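Local structure of inosine-uridine nucleoside N-ribohydrolase (Xanthomonas oryzae pv. oryzae, 4KL0) at residues Asp99-Ser104 against Ala201-Ala206; Val64-Asp69 against Met154-Ala159; Met148-Gly153 against Ile175-Gly180; Val191-Arg196 against Ala206-Tyr211. The protein binds calcium and, as a bacterial effector related to nucleoside hydrolases, may hydrolyse N-glycosyl bonds, although its substrate is not established. All coordinates share one frame; numbering follows the deposited sequence.

Contact 1. Residues Asp99-Ser104 against Ala201-Ala206; sequences DYPMTS and ATDIHA
Tyr100 lays its ring obliquely against the backbone and side chain of Thr202 and the CB of Asp203, with CE1 3.4 Å from Thr202 O. In the nucleoside hydrolase fold this joins the loop after strand 93-96, the edge strand of the parallel part of the sheet, to the break between helices 198-202 and 204-216. With CG between the backbone N and the carbonyl carbon (chi1 67°), the ring is carried alongside Thr202, its OH 4.1 Å from Thr202 CG2. At the near end, Tyr100 CB lies 3.4 Å from Asp203 OD2. The ring and the carboxylate run past one another in opposite directions with their planes 20° apart.

Asp203 is the N-cap residue of helix 204-216; its OD1 takes the Ala206 N-H from above the carboxylate plane at 3.1 Å and almost straight. OD2 is held by the hydroxyl of Thr155, so the carboxylate is fixed at both ends. The Tyr100 hydroxyl is likewise engaged beyond the pair, with His110 ND1 and Gly68 N. His205, two residues on in the first turn of helix 204-216, belongs to a second calcium site that is not occupied in this chain. No direct hydrogen bond joins the segments; one water, in the plane of the Tyr100 ring at its edge, donates to Pro101 O at 2.7 Å and to Thr202 O at 2.6 Å.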
loop_
_atom_site.group_PDB
_atom_site.type_symbol
_atom_site.label_atom_id
_atom_site.label_comp_id
_atom_site.label_asym_id
_atom_site.label_seq_id
_atom_site.Cartn_x
_atom_site.Cartn_y
_atom_site.Cartn_z
ATOM N N ASP A 99 -18.671 -6.085 4.836
ATOM C CA ASP A 99 -18.564 -7.472 4.467
ATOM C C ASP A 99 -18.471 -7.669 2.957
ATOM O O ASP A 99 -19.021 -6.904 2.172
ATOM C CB ASP A 99 -19.820 -8.206 4.945
ATOM C CG ASP A 99 -19.752 -8.598 6.434
ATOM O OD1 ASP A 99 -18.660 -8.530 7.075
ATOM O OD2 ASP A 99 -20.832 -9.008 6.960
ATOM N N TYR A 100 -17.829 -8.735 2.557
ATOM C CA TYR A 100 -17.750 -9.022 1.160
ATOM C C TYR A 100 -17.720 -10.529 1.041
ATOM O O TYR A 100 -17.477 -11.236 2.013
ATOM C CB TYR A 100 -16.477 -8.319 0.564
ATOM C CG TYR A 100 -15.194 -8.890 1.079
ATOM C CD1 TYR A 100 -14.580 -9.952 0.443
ATOM C CD2 TYR A 100 -14.659 -8.400 2.246
ATOM C CE1 TYR A 100 -13.394 -10.493 0.942
ATOM C CE2 TYR A 100 -13.504 -8.912 2.764
ATOM C CZ TYR A 100 -12.894 -9.973 2.119
ATOM O OH TYR A 100 -11.724 -10.495 2.645
ATOM N N PRO A 101 -17.978 -11.063 -0.155
ATOM C CA PRO A 101 -18.052 -12.524 -0.324
ATOM C C PRO A 101 -16.685 -13.243 -0.227
ATOM O O PRO A 101 -15.720 -12.726 -0.787
ATOM C CB PRO A 101 -18.652 -12.666 -1.717
ATOM C CG PRO A 101 -18.318 -11.418 -2.424
ATOM C CD PRO A 101 -18.321 -10.316 -1.375
ATOM N N MET A 102 -16.607 -14.369 0.500
ATOM C CA MET A 102 -15.375 -15.158 0.727
ATOM C C MET A 102 -15.653 -16.661 0.560
ATOM O O MET A 102 -16.476 -17.213 1.293
ATOM C CB MET A 102 -14.851 -14.929 2.175
ATOM C CG MET A 102 -13.575 -14.071 2.384
ATOM S SD MET A 102 -13.022 -13.852 4.122
ATOM C CE MET A 102 -14.454 -12.968 4.716
ATOM N N THR A 103 -14.992 -17.339 -0.373
ATOM C CA THR A 103 -15.054 -18.787 -0.434
ATOM C C THR A 103 -14.270 -19.381 0.745
ATOM O O THR A 103 -13.584 -18.651 1.505
ATOM C CB THR A 103 -14.365 -19.295 -1.702
ATOM O OG1 THR A 103 -12.946 -19.000 -1.627
ATOM C CG2 THR A 103 -14.956 -18.614 -2.921
ATOM N N SER A 104 -14.348 -20.705 0.896
ATOM C CA SER A 104 -13.581 -21.369 1.946
ATOM C C SER A 104 -12.086 -21.246 1.673
ATOM O O SER A 104 -11.297 -21.159 2.607
ATOM C CB SER A 104 -13.965 -22.850 2.089
ATOM O OG SER A 104 -13.782 -23.519 0.851
ATOM N N ALA A 201 -8.379 -9.685 -6.788
ATOM C CA ALA A 201 -8.944 -11.016 -6.437
ATOM C C ALA A 201 -9.547 -11.085 -5.034
ATOM O O ALA A 201 -10.406 -11.950 -4.795
ATOM C CB ALA A 201 -7.896 -12.057 -6.587
ATOM N N THR A 202 -9.192 -10.126 -4.169
ATOM C CA THR A 202 -9.809 -10.076 -2.832
ATOM C C THR A 202 -11.330 -9.986 -2.941
ATOM O O THR A 202 -12.050 -10.701 -2.220
ATOM C CB THR A 202 -9.262 -8.903 -1.989
ATOM O OG1 THR A 202 -7.864 -9.120 -1.713
ATOM C CG2 THR A 202 -10.034 -8.812 -0.656
ATOM N N ASP A 203 -11.820 -9.119 -3.843
ATOM C CA ASP A 203 -13.268 -9.011 -4.113
ATOM C C ASP A 203 -13.333 -8.572 -5.581
ATOM O O ASP A 203 -13.293 -7.367 -5.902
ATOM C CB ASP A 203 -13.913 -7.999 -3.162
ATOM C CG ASP A 203 -15.401 -7.769 -3.422
ATOM O OD1 ASP A 203 -15.942 -8.280 -4.457
ATOM O OD2 ASP A 203 -16.009 -7.033 -2.600
ATOM N N ILE A 204 -13.438 -9.560 -6.458
ATOM C CA ILE A 204 -13.282 -9.249 -7.892
ATOM C C ILE A 204 -14.458 -8.423 -8.441
ATOM O O ILE A 204 -14.236 -7.613 -9.350
ATOM C CB ILE A 204 -13.014 -10.501 -8.716
ATOM C CG1 ILE A 204 -12.576 -10.092 -10.139
ATOM C CG2 ILE A 204 -14.282 -11.347 -8.755
ATOM C CD1 ILE A 204 -11.323 -9.248 -10.194
ATOM N N HIS A 205 -15.670 -8.614 -7.900
ATOM C CA HIS A 205 -16.844 -7.849 -8.359
ATOM C C HIS A 205 -16.719 -6.416 -7.962
ATOM O O HIS A 205 -17.005 -5.533 -8.768
ATOM C CB HIS A 205 -18.147 -8.436 -7.806
ATOM C CG HIS A 205 -18.252 -9.899 -8.089
ATOM N ND1 HIS A 205 -18.194 -10.395 -9.377
ATOM C CD2 HIS A 205 -18.257 -10.974 -7.266
ATOM C CE1 HIS A 205 -18.212 -11.716 -9.339
ATOM N NE2 HIS A 205 -18.265 -12.092 -8.071
ATOM N N ALA A 206 -16.284 -6.163 -6.726
ATOM C CA ALA A 206 -15.974 -4.774 -6.344
ATOM C C ALA A 206 -14.852 -4.153 -7.189
ATOM O O ALA A 206 -14.933 -2.968 -7.512
ATOM C CB ALA A 206 -15.581 -4.696 -4.871
HETATM O O HOH W 1 -14.141 -12.160 -2.853
#

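Contact 2. Residues Val64-Asp69 against Met154-Ala159; sequences VVTLGD and MTDASA
Asp156 OD2 takes hydrogens from two waters and uses both to reach the segment opposite. One of them, 2.7 Å from Asp156 OD2, passes its other hydrogen to the carbonyl oxygen of Val64; the second, 2.8 Å from the same OD2, accepts from the hydroxyl of Thr66. A third water donates both to Thr66 OG1 and to Thr155 OG1, the latter at 2.7 Å. The Thr66 hydroxyl thus gives to one water and receives from another, and the two segments are joined by solvent with no direct hydrogen bond between them. Thr66 OG1, which meets both of these waters, stands anti to its own backbone N (chi1 -171°).

The place is the C-terminal edge of the parallel sheet in this Rossmann-like nucleoside hydrolase fold, where strand 58-65 runs out into a loop and helix 155-163 begins. The Asp156 carboxylate, in the first turn of that helix, lies across the valine side chain, with Val64 CG1 3.7 Å from Asp156 CG, and Thr66 CB is 3.7 Å from Asp156 OD2. Asp156 OD1 accepts from Gln98 N, so both ends of this buried carboxylate have partners and its negative charge is probably well stabilised. Thr155 OG1 also bonds to Asp203. The side chain of Thr66 lies about 4 Å from that of Asp35, a calcium ligand, which places these three bridging waters close to the calcium site. Within the helix, Ser158 N donates to Met154 O at 2.9 Å.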
loop_
_atom_site.group_PDB
_atom_site.type_symbol
_atom_site.label_atom_id
_atom_site.label_comp_id
_atom_site.label_asym_id
_atom_site.label_seq_id
_atom_site.Cartn_x
_atom_site.Cartn_y
_atom_site.Cartn_z
ATOM N N VAL A 64 -9.826 3.200 5.503
ATOM C CA VAL A 64 -10.838 2.164 5.676
ATOM C C VAL A 64 -10.160 0.807 5.400
ATOM O O VAL A 64 -9.436 0.646 4.438
ATOM C CB VAL A 64 -12.024 2.374 4.760
ATOM C CG1 VAL A 64 -13.023 1.267 4.961
ATOM C CG2 VAL A 64 -12.686 3.776 5.065
ATOM N N VAL A 65 -10.361 -0.136 6.296
ATOM C CA VAL A 65 -9.546 -1.378 6.332
ATOM C C VAL A 65 -10.394 -2.575 5.887
ATOM O O VAL A 65 -11.552 -2.782 6.357
ATOM C CB VAL A 65 -9.059 -1.616 7.795
ATOM C CG1 VAL A 65 -8.373 -2.947 7.939
ATOM C CG2 VAL A 65 -8.122 -0.470 8.230
ATOM N N THR A 66 -9.807 -3.432 5.045
ATOM C CA THR A 66 -10.533 -4.590 4.532
ATOM C C THR A 66 -9.703 -5.856 4.775
ATOM O O THR A 66 -8.708 -5.786 5.490
ATOM C CB THR A 66 -10.933 -4.377 3.034
ATOM O OG1 THR A 66 -11.829 -5.398 2.563
ATOM C CG2 THR A 66 -9.710 -4.327 2.095
ATOM N N LEU A 67 -10.183 -6.992 4.271
ATOM C CA LEU A 67 -9.583 -8.337 4.230
ATOM C C LEU A 67 -9.899 -9.124 5.510
ATOM O O LEU A 67 -9.368 -8.799 6.589
ATOM C CB LEU A 67 -8.032 -8.324 3.976
ATOM C CG LEU A 67 -7.446 -9.700 3.666
ATOM C CD1 LEU A 67 -7.812 -10.134 2.213
ATOM C CD2 LEU A 67 -5.923 -9.530 3.716
ATOM N N GLY A 68 -10.802 -10.095 5.360
ATOM C CA GLY A 68 -11.270 -10.944 6.442
ATOM C C GLY A 68 -12.740 -10.689 6.759
ATOM O O GLY A 68 -13.409 -9.802 6.204
ATOM N N ASP A 69 -13.226 -11.487 7.694
ATOM C CA ASP A 69 -14.584 -11.252 8.221
ATOM C C ASP A 69 -14.633 -10.027 9.119
ATOM O O ASP A 69 -13.599 -9.367 9.334
ATOM C CB ASP A 69 -15.107 -12.545 8.867
ATOM C CG ASP A 69 -14.460 -12.887 10.217
ATOM O OD1 ASP A 69 -13.627 -12.143 10.788
ATOM O OD2 ASP A 69 -14.812 -13.968 10.733
ATOM N N MET A 154 -11.095 -3.969 -2.993
ATOM C CA MET A 154 -11.760 -2.739 -3.340
ATOM C C MET A 154 -13.226 -2.714 -2.898
ATOM O O MET A 154 -13.957 -1.829 -3.353
ATOM C CB MET A 154 -11.651 -2.551 -4.865
ATOM C CG MET A 154 -10.311 -1.864 -5.198
ATOM S SD MET A 154 -9.562 -2.223 -6.831
ATOM C CE MET A 154 -8.444 -3.502 -6.342
ATOM N N THR A 155 -13.631 -3.579 -1.963
ATOM C CA THR A 155 -15.047 -3.568 -1.482
ATOM C C THR A 155 -15.490 -2.156 -1.061
ATOM O O THR A 155 -16.566 -1.647 -1.459
ATOM C CB THR A 155 -15.130 -4.466 -0.267
ATOM O OG1 THR A 155 -14.666 -5.772 -0.628
ATOM C CG2 THR A 155 -16.529 -4.512 0.310
ATOM N N ASP A 156 -14.686 -1.512 -0.231
ATOM C CA ASP A 156 -15.037 -0.162 0.285
ATOM C C ASP A 156 -14.784 0.965 -0.698
ATOM O O ASP A 156 -15.561 1.963 -0.731
ATOM C CB ASP A 156 -14.312 0.076 1.610
ATOM C CG ASP A 156 -14.554 -1.064 2.551
ATOM O OD1 ASP A 156 -15.736 -1.302 2.906
ATOM O OD2 ASP A 156 -13.613 -1.770 2.912
ATOM N N ALA A 157 -13.692 0.899 -1.468
ATOM C CA ALA A 157 -13.479 1.921 -2.460
ATOM C C ALA A 157 -14.614 1.935 -3.473
ATOM O O ALA A 157 -15.025 3.000 -3.900
ATOM C CB ALA A 157 -12.095 1.713 -3.179
ATOM N N SER A 158 -15.093 0.762 -3.846
ATOM C CA SER A 158 -16.192 0.710 -4.817
ATOM C C SER A 158 -17.453 1.219 -4.108
ATOM O O SER A 158 -18.217 1.979 -4.733
ATOM C CB SER A 158 -16.390 -0.716 -5.283
ATOM O OG SER A 158 -17.564 -0.825 -6.098
ATOM N N ALA A 159 -17.680 0.810 -2.841
ATOM C CA ALA A 159 -18.822 1.324 -2.053
ATOM C C ALA A 159 -18.855 2.847 -2.015
ATOM O O ALA A 159 -19.926 3.448 -2.081
ATOM C CB ALA A 159 -18.857 0.750 -0.632
HETATM O O HOH W 2 -11.098 -0.818 2.394
HETATM O O HOH W 3 -14.111 -4.428 3.581
HETATM O O HOH W 4 -11.977 -5.699 -0.267
#

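Contact 3. Residues Met148-Gly153 against Ile175-Gly180; sequences MVVIAG and ITIMGG. With CA (calcium ion), chain B.
With CG1 of both Ile175 (chi1 -60°) and Ile177 (chi1 -59°) turned anti to the carbonyl carbon, the two isoleucines lie alongside Met148 and Val150 on one face of the sheet. Met148 bends at its last torsion, and its SD rests 4.1 Å from Ile175 CG1; Val150 touches both isoleucines, with CB 4.0 Å from Ile177 CG1. Val149 and Thr176 occupy the other face, against Ala325 of helix 317-325. These are neighbouring parallel strands at the centre of the sheet, joined by a beta-alpha-beta crossover through helices 155-163 and 165-171. Three backbone bonds pair them: Thr176 N to Met148 O (3.1 Å), Val150 N to Thr176 O (2.8 Å) and Met178 N to Val150 O (3.0 Å). A water adds a link from Met148 O to Thr176 OG1.

Past the last pair the chains part, and Ile151 turns its carbonyl to the calcium ion, with O 2.4 Å from the metal. Asp35, Asp42 and Asp318 complete the protein ligands, and three waters bind as well. Ile151 O is a neutral ligand, so the charge facing the calcium ion probably comes from the three aspartates; the strand pairing just before it is consistent with a well-fixed carbonyl.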
loop_
_atom_site.group_PDB
_atom_site.type_symbol
_atom_site.label_atom_id
_atom_site.label_comp_id
_atom_site.label_asym_id
_atom_site.label_seq_id
_atom_site.Cartn_x
_atom_site.Cartn_y
_atom_site.Cartn_z
ATOM N N MET A 148 -7.428 9.250 -3.854
ATOM C CA MET A 148 -7.814 7.938 -3.272
ATOM C C MET A 148 -6.685 6.996 -3.607
ATOM O O MET A 148 -6.208 6.949 -4.735
ATOM C CB MET A 148 -9.100 7.348 -3.908
ATOM C CG MET A 148 -10.458 7.997 -3.469
ATOM S SD MET A 148 -11.975 7.404 -4.415
ATOM C CE MET A 148 -11.945 5.623 -4.082
ATOM N N VAL A 149 -6.204 6.275 -2.610
ATOM C CA VAL A 149 -5.106 5.329 -2.833
ATOM C C VAL A 149 -5.540 3.940 -2.375
ATOM O O VAL A 149 -5.974 3.752 -1.207
ATOM C CB VAL A 149 -3.869 5.798 -2.043
ATOM C CG1 VAL A 149 -2.771 4.754 -2.223
ATOM C CG2 VAL A 149 -3.385 7.204 -2.555
ATOM N N VAL A 150 -5.474 2.988 -3.298
ATOM C CA VAL A 150 -6.001 1.629 -2.994
ATOM C C VAL A 150 -4.858 0.662 -2.945
ATOM O O VAL A 150 -4.182 0.421 -3.939
ATOM C CB VAL A 150 -7.025 1.218 -4.071
ATOM C CG1 VAL A 150 -7.497 -0.212 -3.848
ATOM C CG2 VAL A 150 -8.152 2.280 -4.133
ATOM N N ILE A 151 -4.607 0.101 -1.746
ATOM C CA ILE A 151 -3.517 -0.851 -1.591
ATOM C C ILE A 151 -4.079 -2.110 -0.957
ATOM O O ILE A 151 -3.353 -2.789 -0.280
ATOM C CB ILE A 151 -2.365 -0.276 -0.744
ATOM C CG1 ILE A 151 -2.846 0.338 0.587
ATOM C CG2 ILE A 151 -1.654 0.850 -1.564
ATOM C CD1 ILE A 151 -1.725 0.777 1.518
ATOM N N ALA A 152 -5.314 -2.456 -1.283
ATOM C CA ALA A 152 -5.986 -3.669 -0.812
ATOM C C ALA A 152 -7.174 -3.929 -1.669
ATOM O O ALA A 152 -7.326 -3.232 -2.666
ATOM C CB ALA A 152 -6.465 -3.502 0.685
ATOM N N GLY A 153 -8.052 -4.856 -1.243
ATOM C CA GLY A 153 -9.268 -5.167 -2.003
ATOM C C GLY A 153 -10.167 -3.952 -2.037
ATOM O O GLY A 153 -10.051 -2.999 -1.229
ATOM N N ILE A 175 -7.456 8.118 -8.762
ATOM C CA ILE A 175 -7.498 6.869 -7.978
ATOM C C ILE A 175 -6.267 6.087 -8.408
ATOM O O ILE A 175 -6.083 5.774 -9.592
ATOM C CB ILE A 175 -8.748 6.026 -8.262
ATOM C CG1 ILE A 175 -10.016 6.805 -7.933
ATOM C CG2 ILE A 175 -8.651 4.680 -7.487
ATOM C CD1 ILE A 175 -11.306 6.079 -8.303
ATOM N N THR A 176 -5.417 5.729 -7.451
ATOM C CA THR A 176 -4.171 5.032 -7.765
ATOM C C THR A 176 -4.239 3.701 -7.048
ATOM O O THR A 176 -4.585 3.653 -5.862
ATOM C CB THR A 176 -2.922 5.799 -7.208
ATOM O OG1 THR A 176 -2.950 7.151 -7.702
ATOM C CG2 THR A 176 -1.603 5.197 -7.664
ATOM N N ILE A 177 -3.976 2.625 -7.770
ATOM C CA ILE A 177 -4.331 1.287 -7.254
ATOM C C ILE A 177 -3.141 0.360 -7.439
ATOM O O ILE A 177 -2.498 0.370 -8.504
ATOM C CB ILE A 177 -5.502 0.645 -8.099
ATOM C CG1 ILE A 177 -6.737 1.536 -8.063
ATOM C CG2 ILE A 177 -5.830 -0.800 -7.597
ATOM C CD1 ILE A 177 -7.843 1.074 -9.095
ATOM N N MET A 178 -2.850 -0.477 -6.446
ATOM C CA MET A 178 -1.852 -1.518 -6.580
ATOM C C MET A 178 -2.627 -2.724 -7.091
ATOM O O MET A 178 -3.362 -3.389 -6.344
ATOM C CB MET A 178 -1.243 -1.799 -5.173
ATOM C CG MET A 178 0.059 -2.617 -5.162
ATOM S SD MET A 178 -0.088 -4.413 -5.639
ATOM C CE MET A 178 0.930 -4.331 -7.148
ATOM N N GLY A 179 -2.537 -2.969 -8.388
ATOM C CA GLY A 179 -3.554 -3.820 -8.985
ATOM C C GLY A 179 -3.022 -4.411 -10.280
ATOM O O GLY A 179 -1.860 -4.728 -10.363
ATOM N N GLY A 180 -3.913 -4.557 -11.254
ATOM C CA GLY A 180 -3.435 -5.035 -12.546
ATOM C C GLY A 180 -4.597 -4.965 -13.515
ATOM O O GLY A 180 -5.771 -5.032 -13.141
HETATM CA CA CA B . -1.820 -4.239 0.894
HETATM O O HOH W 5 -4.714 8.853 -6.175
HETATM O O HOH W 6 -1.165 -4.616 -1.694
HETATM O O HOH W 7 -0.022 -5.955 0.811
HETATM O O HOH W 8 -2.980 -6.325 -0.125
#

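Contact 4. Residues Val191-Arg196 against Ala206-Tyr211; sequences VQPDTR and AARALY
Val191 opens the contact by setting CG1 at the edge of the Tyr211 ring, near its plane and 4.3 Å from CD2. Gln192 CB leads away from the helix, and its NE2 bonds to Ala184 O, but its carbonyl carbon C comes obliquely to the Tyr211 ring, near CD2. Pro193 is the centrepiece: its CB sits over the middle of the Tyr211 ring, 3.7 Å from the centroid and 13° off the normal, a clear CH-pi contact, while its N covers the same ring near CD2. Pro193 CG lies 3.6 Å from Arg208 CG and 3.8 Å from Ala207 CB, so the proline sits in the notch that Ala207, Arg208 and Tyr211 form on the helix.

Asp194 faces away from the helix. Thr195 comes next and puts CG2 3.3 Å from Arg208 NH2, at the end of an arginine chain extended from CG to NE. Arg196 then folds back on Asp194, whose OD1 accepts from Arg196 N, making an Asx turn, and also from Arg196 NE at 2.8 Å, through the syn lone pair and in the guanidinium plane; Arg196 NH2 bonds to OD2, completing a side-on salt bridge.

The loop thus lies along one side of helix 204-216, just ahead of helix 198-202, whose Asn200 touches Pro193 and Ala207. Leu210 packs on helix 155-163, and Tyr211 rests against Ile177 of strand 172-178.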
loop_
_atom_site.group_PDB
_atom_site.type_symbol
_atom_site.label_atom_id
_atom_site.label_comp_id
_atom_site.label_asym_id
_atom_site.label_seq_id
_atom_site.Cartn_x
_atom_site.Cartn_y
_atom_site.Cartn_z
ATOM N N VAL A 191 -11.105 -0.269 -19.435
ATOM C CA VAL A 191 -10.112 -1.092 -18.760
ATOM C C VAL A 191 -10.823 -1.834 -17.635
ATOM O O VAL A 191 -11.741 -1.294 -17.012
ATOM C CB VAL A 191 -9.014 -0.169 -18.192
ATOM C CG1 VAL A 191 -8.018 -0.948 -17.328
ATOM C CG2 VAL A 191 -8.311 0.491 -19.339
ATOM N N GLN A 192 -10.425 -3.093 -17.422
ATOM C CA GLN A 192 -11.017 -3.886 -16.347
ATOM C C GLN A 192 -9.919 -4.574 -15.542
ATOM O O GLN A 192 -8.760 -4.703 -15.954
ATOM C CB GLN A 192 -12.057 -4.882 -16.909
ATOM C CG GLN A 192 -11.509 -5.899 -17.794
ATOM C CD GLN A 192 -12.631 -6.730 -18.446
ATOM O OE1 GLN A 192 -13.784 -6.702 -18.026
ATOM N NE2 GLN A 192 -12.267 -7.462 -19.463
ATOM N N PRO A 193 -10.265 -5.037 -14.329
ATOM C CA PRO A 193 -9.186 -5.637 -13.544
ATOM C C PRO A 193 -8.789 -7.065 -13.897
ATOM O O PRO A 193 -9.678 -7.887 -14.217
ATOM C CB PRO A 193 -9.791 -5.662 -12.129
ATOM C CG PRO A 193 -11.256 -5.829 -12.370
ATOM C CD PRO A 193 -11.525 -4.908 -13.587
ATOM N N ASP A 194 -7.497 -7.358 -13.806
ATOM C CA ASP A 194 -6.926 -8.721 -13.934
ATOM C C ASP A 194 -7.381 -9.545 -12.733
ATOM O O ASP A 194 -7.050 -9.216 -11.571
ATOM C CB ASP A 194 -5.397 -8.640 -13.970
ATOM C CG ASP A 194 -4.706 -9.956 -14.412
ATOM O OD1 ASP A 194 -5.172 -11.093 -14.107
ATOM O OD2 ASP A 194 -3.640 -9.845 -15.077
ATOM N N THR A 195 -8.051 -10.669 -13.014
ATOM C CA THR A 195 -8.477 -11.541 -11.911
ATOM C C THR A 195 -7.357 -12.168 -11.119
ATOM O O THR A 195 -7.627 -12.699 -10.023
ATOM C CB THR A 195 -9.370 -12.695 -12.420
ATOM O OG1 THR A 195 -8.583 -13.514 -13.303
ATOM C CG2 THR A 195 -10.528 -12.097 -13.166
ATOM N N ARG A 196 -6.136 -12.160 -11.648
ATOM C CA ARG A 196 -4.981 -12.787 -11.009
ATOM C C ARG A 196 -4.281 -11.881 -10.017
ATOM O O ARG A 196 -3.491 -12.343 -9.214
ATOM C CB ARG A 196 -3.969 -13.299 -12.063
ATOM C CG ARG A 196 -4.620 -14.322 -12.990
ATOM C CD ARG A 196 -3.733 -14.531 -14.240
ATOM N NE ARG A 196 -3.712 -13.311 -15.044
ATOM C CZ ARG A 196 -2.970 -13.180 -16.160
ATOM N NH1 ARG A 196 -2.209 -14.193 -16.608
ATOM N NH2 ARG A 196 -2.966 -12.021 -16.803
ATOM N N ALA A 206 -16.284 -6.163 -6.726
ATOM C CA ALA A 206 -15.974 -4.774 -6.344
ATOM C C ALA A 206 -14.852 -4.153 -7.189
ATOM O O ALA A 206 -14.933 -2.968 -7.512
ATOM C CB ALA A 206 -15.581 -4.696 -4.871
ATOM N N ALA A 207 -13.791 -4.923 -7.523
ATOM C CA ALA A 207 -12.735 -4.397 -8.394
ATOM C C ALA A 207 -13.305 -4.054 -9.779
ATOM O O ALA A 207 -12.985 -3.004 -10.322
ATOM C CB ALA A 207 -11.599 -5.357 -8.578
ATOM N N ARG A 208 -14.129 -4.925 -10.337
ATOM C CA ARG A 208 -14.737 -4.568 -11.631
ATOM C C ARG A 208 -15.607 -3.306 -11.492
ATOM O O ARG A 208 -15.620 -2.473 -12.399
ATOM C CB ARG A 208 -15.595 -5.741 -12.135
ATOM C CG ARG A 208 -14.744 -6.894 -12.501
ATOM C CD ARG A 208 -15.533 -8.147 -12.931
ATOM N NE ARG A 208 -14.544 -9.065 -13.476
ATOM C CZ ARG A 208 -14.569 -10.379 -13.394
ATOM N NH1 ARG A 208 -15.593 -10.994 -12.779
ATOM N NH2 ARG A 208 -13.542 -11.065 -13.944
ATOM N N ALA A 209 -16.376 -3.200 -10.427
ATOM C CA ALA A 209 -17.263 -2.046 -10.270
ATOM C C ALA A 209 -16.402 -0.760 -10.183
ATOM O O ALA A 209 -16.760 0.303 -10.726
ATOM C CB ALA A 209 -18.117 -2.205 -9.059
ATOM N N LEU A 210 -15.284 -0.835 -9.461
ATOM C CA LEU A 210 -14.467 0.356 -9.233
ATOM C C LEU A 210 -13.786 0.826 -10.511
ATOM O O LEU A 210 -13.891 2.043 -10.831
ATOM C CB LEU A 210 -13.463 0.157 -8.060
ATOM C CG LEU A 210 -12.563 1.352 -7.774
ATOM C CD1 LEU A 210 -13.324 2.481 -7.068
ATOM C CD2 LEU A 210 -11.362 0.912 -6.913
ATOM N N TYR A 211 -13.118 -0.090 -11.244
ATOM C CA TYR A 211 -12.364 0.255 -12.453
ATOM C C TYR A 211 -13.360 0.830 -13.433
ATOM O O TYR A 211 -13.103 1.855 -14.077
ATOM C CB TYR A 211 -11.750 -0.981 -13.096
ATOM C CG TYR A 211 -10.417 -1.474 -12.498
ATOM C CD1 TYR A 211 -10.272 -1.698 -11.115
ATOM C CD2 TYR A 211 -9.313 -1.784 -13.327
ATOM C CE1 TYR A 211 -9.100 -2.210 -10.613
ATOM C CE2 TYR A 211 -8.147 -2.304 -12.807
ATOM C CZ TYR A 211 -8.040 -2.535 -11.441
ATOM O OH TYR A 211 -6.896 -3.083 -10.901
#

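In the fold
Contact 3 is the sheet core, built from backbone bonds and aliphatic packing and ending at the calcium ion. Contacts 1 and 2, also largely buried, gather beyond the strand ends and use waters for their polar links, beside side-chain packing; they join directly through Asp203 OD2 and Thr155 OG1, 2.7 Å apart, and through Tyr100 OH and Gly68 N. Contact 4 is only partly buried and depends on a proline and an aromatic ring, with its salt bridge confined to the loop. Helix 204-216 serves contacts 1 and 4, which share Ala206, while strand 146-150 of contact 3 leads straight into helix 155-163 of contact 2. Contact 4 reaches contact 3 where Asp194 N meets Gly180 O.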